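PDB 7EHU: chitin oligosaccharide binding protein NagB2, which binds N,N'-diacetylchitobiose and N,N',N''-triacetylchitotriose as an extracellular solute-binding protein, probably handing these chitin oligosaccharides to a membrane transporter. Local coordinates for residues L190-M202 with K397-G409. Sequence-based numbering, arbitrary orientation.
Sequences LGGGSGDGWAINM and KVTLEQSVQELLG. With NAG (2-acetamido-2-deoxy-beta-D-glucopyranose), chain B.
The side-chain amide of Q405 bonds two backbone carbonyls of the glycine-rich loop before helix 197-212. Its NE2 donates to G192 O at 2.8 Å, nearly straight at 172°. The second N-H goes to S194 O at 3.0 Å, approaching above that carbonyl's plane. Both acceptors lie close to the amide plane, so the pair fixes the rotation of the group. The chain around S194 forms a type II' turn from G193 to D196, closed by the bond from D196 N to G193 O.

G197 lets the helices come close: its CA is 4.4 Å from E401 CA, and a side chain there would clash with E401 O. N201 lies across E401, with ND2 3.4 Å from E401 CG. A water links N201 ND2 to E401 OE2. N201 OD1 instead faces both methyls of V404 and has no polar partner in the model. Beyond it, I200 CG2 packs on V404 CG2 at 3.6 Å, while I200 CD1 meets L408 CD1 tip to tip.

W198 CB touches E401 OE2, but its ring turns away to line the glycan pocket, which this helix packing adjoins. With CG between backbone N and carbonyl carbon (chi1 77°), one face lies under the NAG acetamido group, N2 being 3.4 Å above the plane. Without the indole, as with an alanine here, that group would probably lose its flat support and be freer to shift. Y257 also meets the indole.

The short helix segments cross at 83°, their axes 8.3 Å apart. T399 and S403 of helix 394-408 also touch helix 414-430. F236 of helix 230-244 packs on L400 and V404.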
# COMPACT_ATOMS: atom_id res chain seq x y z
N LEU A 190 15.67 1.67 1.69
CA LEU A 190 14.73 0.64 1.28
C LEU A 190 15.05 -0.60 2.13
O LEU A 190 16.21 -1.04 2.19
CB LEU A 190 14.94 0.33 -0.19
CG LEU A 190 13.73 -0.26 -0.94
CD1 LEU A 190 13.97 -0.18 -2.47
CD2 LEU A 190 13.14 -1.52 -0.47
N GLY A 191 14.05 -1.15 2.80
CA GLY A 191 14.17 -2.43 3.48
C GLY A 191 13.39 -3.48 2.73
O GLY A 191 12.17 -3.47 2.76
N GLY A 192 14.09 -4.37 2.02
CA GLY A 192 13.44 -5.32 1.14
C GLY A 192 13.88 -6.75 1.34
O GLY A 192 13.70 -7.58 0.45
N GLY A 193 14.43 -7.08 2.51
CA GLY A 193 14.90 -8.41 2.81
C GLY A 193 13.79 -9.32 3.32
O GLY A 193 12.62 -8.95 3.36
N SER A 194 14.19 -10.52 3.71
CA SER A 194 13.30 -11.48 4.38
C SER A 194 12.04 -11.63 3.53
O SER A 194 12.15 -11.88 2.32
CB SER A 194 13.05 -11.02 5.81
OG SER A 194 14.25 -10.65 6.47
N GLY A 195 10.85 -11.48 4.09
CA GLY A 195 9.63 -11.58 3.32
C GLY A 195 9.06 -10.25 2.88
O GLY A 195 7.87 -10.16 2.60
N ASP A 196 9.92 -9.22 2.79
CA ASP A 196 9.49 -7.86 2.51
C ASP A 196 9.83 -7.40 1.09
O ASP A 196 10.00 -6.20 0.85
CB ASP A 196 10.05 -6.89 3.55
CG ASP A 196 9.39 -7.05 4.90
OD1 ASP A 196 8.24 -7.53 4.96
OD2 ASP A 196 9.96 -6.57 5.90
N GLY A 197 9.87 -8.33 0.13
CA GLY A 197 10.10 -7.96 -1.26
C GLY A 197 9.10 -6.97 -1.81
O GLY A 197 9.41 -6.21 -2.75
N TRP A 198 7.88 -6.94 -1.26
CA TRP A 198 6.87 -6.00 -1.72
C TRP A 198 7.36 -4.56 -1.60
O TRP A 198 6.93 -3.68 -2.37
CB TRP A 198 5.57 -6.18 -0.92
CG TRP A 198 5.60 -5.57 0.45
CD1 TRP A 198 6.04 -6.16 1.60
CD2 TRP A 198 5.20 -4.24 0.81
NE1 TRP A 198 5.94 -5.28 2.65
CE2 TRP A 198 5.43 -4.10 2.19
CE3 TRP A 198 4.67 -3.15 0.09
CZ2 TRP A 198 5.11 -2.93 2.86
CZ3 TRP A 198 4.38 -2.00 0.76
CH2 TRP A 198 4.61 -1.90 2.13
N ALA A 199 8.25 -4.27 -0.65
CA ALA A 199 8.76 -2.91 -0.50
C ALA A 199 9.62 -2.51 -1.69
O ALA A 199 9.59 -1.34 -2.12
CB ALA A 199 9.54 -2.80 0.80
N ILE A 200 10.41 -3.45 -2.21
CA ILE A 200 11.13 -3.21 -3.46
C ILE A 200 10.13 -3.00 -4.59
O ILE A 200 10.32 -2.14 -5.46
CB ILE A 200 12.08 -4.37 -3.78
CG1 ILE A 200 13.14 -4.56 -2.69
CG2 ILE A 200 12.78 -4.13 -5.12
CD1 ILE A 200 13.78 -5.95 -2.72
N ASN A 201 9.06 -3.79 -4.60
CA ASN A 201 8.08 -3.68 -5.67
C ASN A 201 7.35 -2.35 -5.70
O ASN A 201 6.82 -1.98 -6.75
CB ASN A 201 7.08 -4.84 -5.63
CG ASN A 201 7.67 -6.13 -6.18
OD1 ASN A 201 8.65 -6.12 -6.93
ND2 ASN A 201 7.06 -7.25 -5.83
N MET A 202 7.30 -1.61 -4.59
CA MET A 202 6.73 -0.26 -4.67
C MET A 202 7.51 0.56 -5.69
O MET A 202 6.94 1.19 -6.59
CB MET A 202 6.80 0.42 -3.30
CG MET A 202 5.81 -0.12 -2.29
SD MET A 202 5.59 1.00 -0.87
CE MET A 202 7.07 0.56 0.07
N LYS A 397 2.38 -11.98 -8.06
CA LYS A 397 2.93 -11.02 -7.12
C LYS A 397 4.08 -11.61 -6.31
O LYS A 397 5.15 -10.99 -6.20
CB LYS A 397 1.84 -10.52 -6.17
CG LYS A 397 2.30 -9.50 -5.17
CD LYS A 397 1.28 -9.24 -4.08
CE LYS A 397 1.28 -10.30 -3.01
NZ LYS A 397 0.32 -9.95 -1.96
N VAL A 398 3.87 -12.77 -5.70
CA VAL A 398 4.90 -13.38 -4.86
C VAL A 398 6.13 -13.73 -5.68
O VAL A 398 7.28 -13.59 -5.23
CB VAL A 398 4.29 -14.58 -4.10
CG1 VAL A 398 5.33 -15.36 -3.31
CG2 VAL A 398 3.18 -14.10 -3.15
N THR A 399 5.93 -14.17 -6.92
CA THR A 399 7.07 -14.44 -7.79
C THR A 399 7.85 -13.17 -8.08
O THR A 399 9.09 -13.19 -8.12
CB THR A 399 6.59 -15.10 -9.08
OG1 THR A 399 5.91 -16.33 -8.77
CG2 THR A 399 7.75 -15.43 -10.00
N LEU A 400 7.17 -12.04 -8.30
CA LEU A 400 7.90 -10.79 -8.52
C LEU A 400 8.70 -10.40 -7.29
O LEU A 400 9.84 -9.94 -7.40
CB LEU A 400 6.97 -9.66 -8.94
CG LEU A 400 7.68 -8.38 -9.36
CD1 LEU A 400 8.54 -8.59 -10.61
CD2 LEU A 400 6.69 -7.26 -9.58
N GLU A 401 8.12 -10.56 -6.09
CA GLU A 401 8.83 -10.26 -4.85
C GLU A 401 10.14 -11.03 -4.77
O GLU A 401 11.21 -10.46 -4.50
CB GLU A 401 7.95 -10.60 -3.64
CG GLU A 401 6.77 -9.70 -3.51
CD GLU A 401 5.74 -10.16 -2.50
OE1 GLU A 401 5.97 -11.17 -1.79
OE2 GLU A 401 4.69 -9.50 -2.39
N GLN A 402 10.08 -12.35 -4.98
CA GLN A 402 11.30 -13.15 -4.98
C GLN A 402 12.26 -12.69 -6.06
O GLN A 402 13.48 -12.64 -5.84
CB GLN A 402 10.95 -14.62 -5.28
CG GLN A 402 10.19 -15.37 -4.20
CD GLN A 402 10.78 -15.22 -2.82
OE1 GLN A 402 10.16 -14.63 -1.94
NE2 GLN A 402 11.97 -15.77 -2.61
N SER A 403 11.73 -12.42 -7.26
CA SER A 403 12.57 -12.07 -8.39
C SER A 403 13.30 -10.75 -8.19
O SER A 403 14.48 -10.64 -8.55
CB SER A 403 11.77 -12.06 -9.70
OG SER A 403 11.13 -13.30 -9.93
N VAL A 404 12.63 -9.74 -7.62
CA VAL A 404 13.32 -8.46 -7.44
C VAL A 404 14.36 -8.56 -6.33
O VAL A 404 15.39 -7.89 -6.38
CB VAL A 404 12.37 -7.26 -7.22
CG1 VAL A 404 11.49 -7.01 -8.45
CG2 VAL A 404 11.52 -7.40 -5.93
N GLN A 405 14.14 -9.42 -5.34
CA GLN A 405 15.19 -9.67 -4.35
C GLN A 405 16.39 -10.32 -5.02
O GLN A 405 17.54 -9.94 -4.76
CB GLN A 405 14.63 -10.53 -3.23
CG GLN A 405 13.69 -9.80 -2.28
CD GLN A 405 13.05 -10.71 -1.26
OE1 GLN A 405 12.78 -11.88 -1.54
NE2 GLN A 405 12.82 -10.19 -0.07
N GLU A 406 16.14 -11.29 -5.91
CA GLU A 406 17.21 -11.93 -6.67
C GLU A 406 17.89 -10.95 -7.60
O GLU A 406 19.12 -10.99 -7.75
CB GLU A 406 16.62 -13.10 -7.45
CG GLU A 406 16.18 -14.23 -6.56
CD GLU A 406 15.33 -15.28 -7.26
OE1 GLU A 406 14.78 -16.15 -6.56
OE2 GLU A 406 15.19 -15.22 -8.49
N LEU A 407 17.13 -10.06 -8.25
CA LEU A 407 17.72 -9.03 -9.09
C LEU A 407 18.68 -8.16 -8.29
O LEU A 407 19.81 -7.91 -8.72
CB LEU A 407 16.60 -8.18 -9.70
CG LEU A 407 17.02 -7.03 -10.62
CD1 LEU A 407 17.76 -7.53 -11.84
CD2 LEU A 407 15.83 -6.20 -11.05
N LEU A 408 18.23 -7.66 -7.14
CA LEU A 408 19.07 -6.76 -6.36
C LEU A 408 20.29 -7.48 -5.80
O LEU A 408 21.34 -6.85 -5.60
CB LEU A 408 18.28 -6.08 -5.23
CG LEU A 408 17.16 -5.11 -5.61
CD1 LEU A 408 16.76 -4.23 -4.42
CD2 LEU A 408 17.55 -4.28 -6.80
N GLY A 409 20.18 -8.79 -5.57
CA GLY A 409 21.29 -9.62 -5.14
C GLY A 409 22.18 -10.16 -6.24
O GLY A 409 23.15 -10.87 -5.95
C1 NAG B . 0.50 -2.30 1.10
C2 NAG B . 0.73 -3.68 0.52
C3 NAG B . 1.16 -3.59 -0.94
C4 NAG B . 0.15 -2.76 -1.74
C5 NAG B . -0.06 -1.41 -1.08
C6 NAG B . -1.12 -0.57 -1.75
C7 NAG B . 1.38 -5.53 1.99
C8 NAG B . 2.52 -6.20 2.72
N2 NAG B . 1.70 -4.44 1.30
O3 NAG B . 1.26 -4.91 -1.46
O4 NAG B . 0.60 -2.53 -3.07
O5 NAG B . -0.45 -1.60 0.29
O6 NAG B . -2.39 -1.21 -1.74
O7 NAG B . 0.23 -5.96 2.03
O HOH W 1 14.40 -13.21 1.15
O HOH W 2 4.71 -7.27 -4.08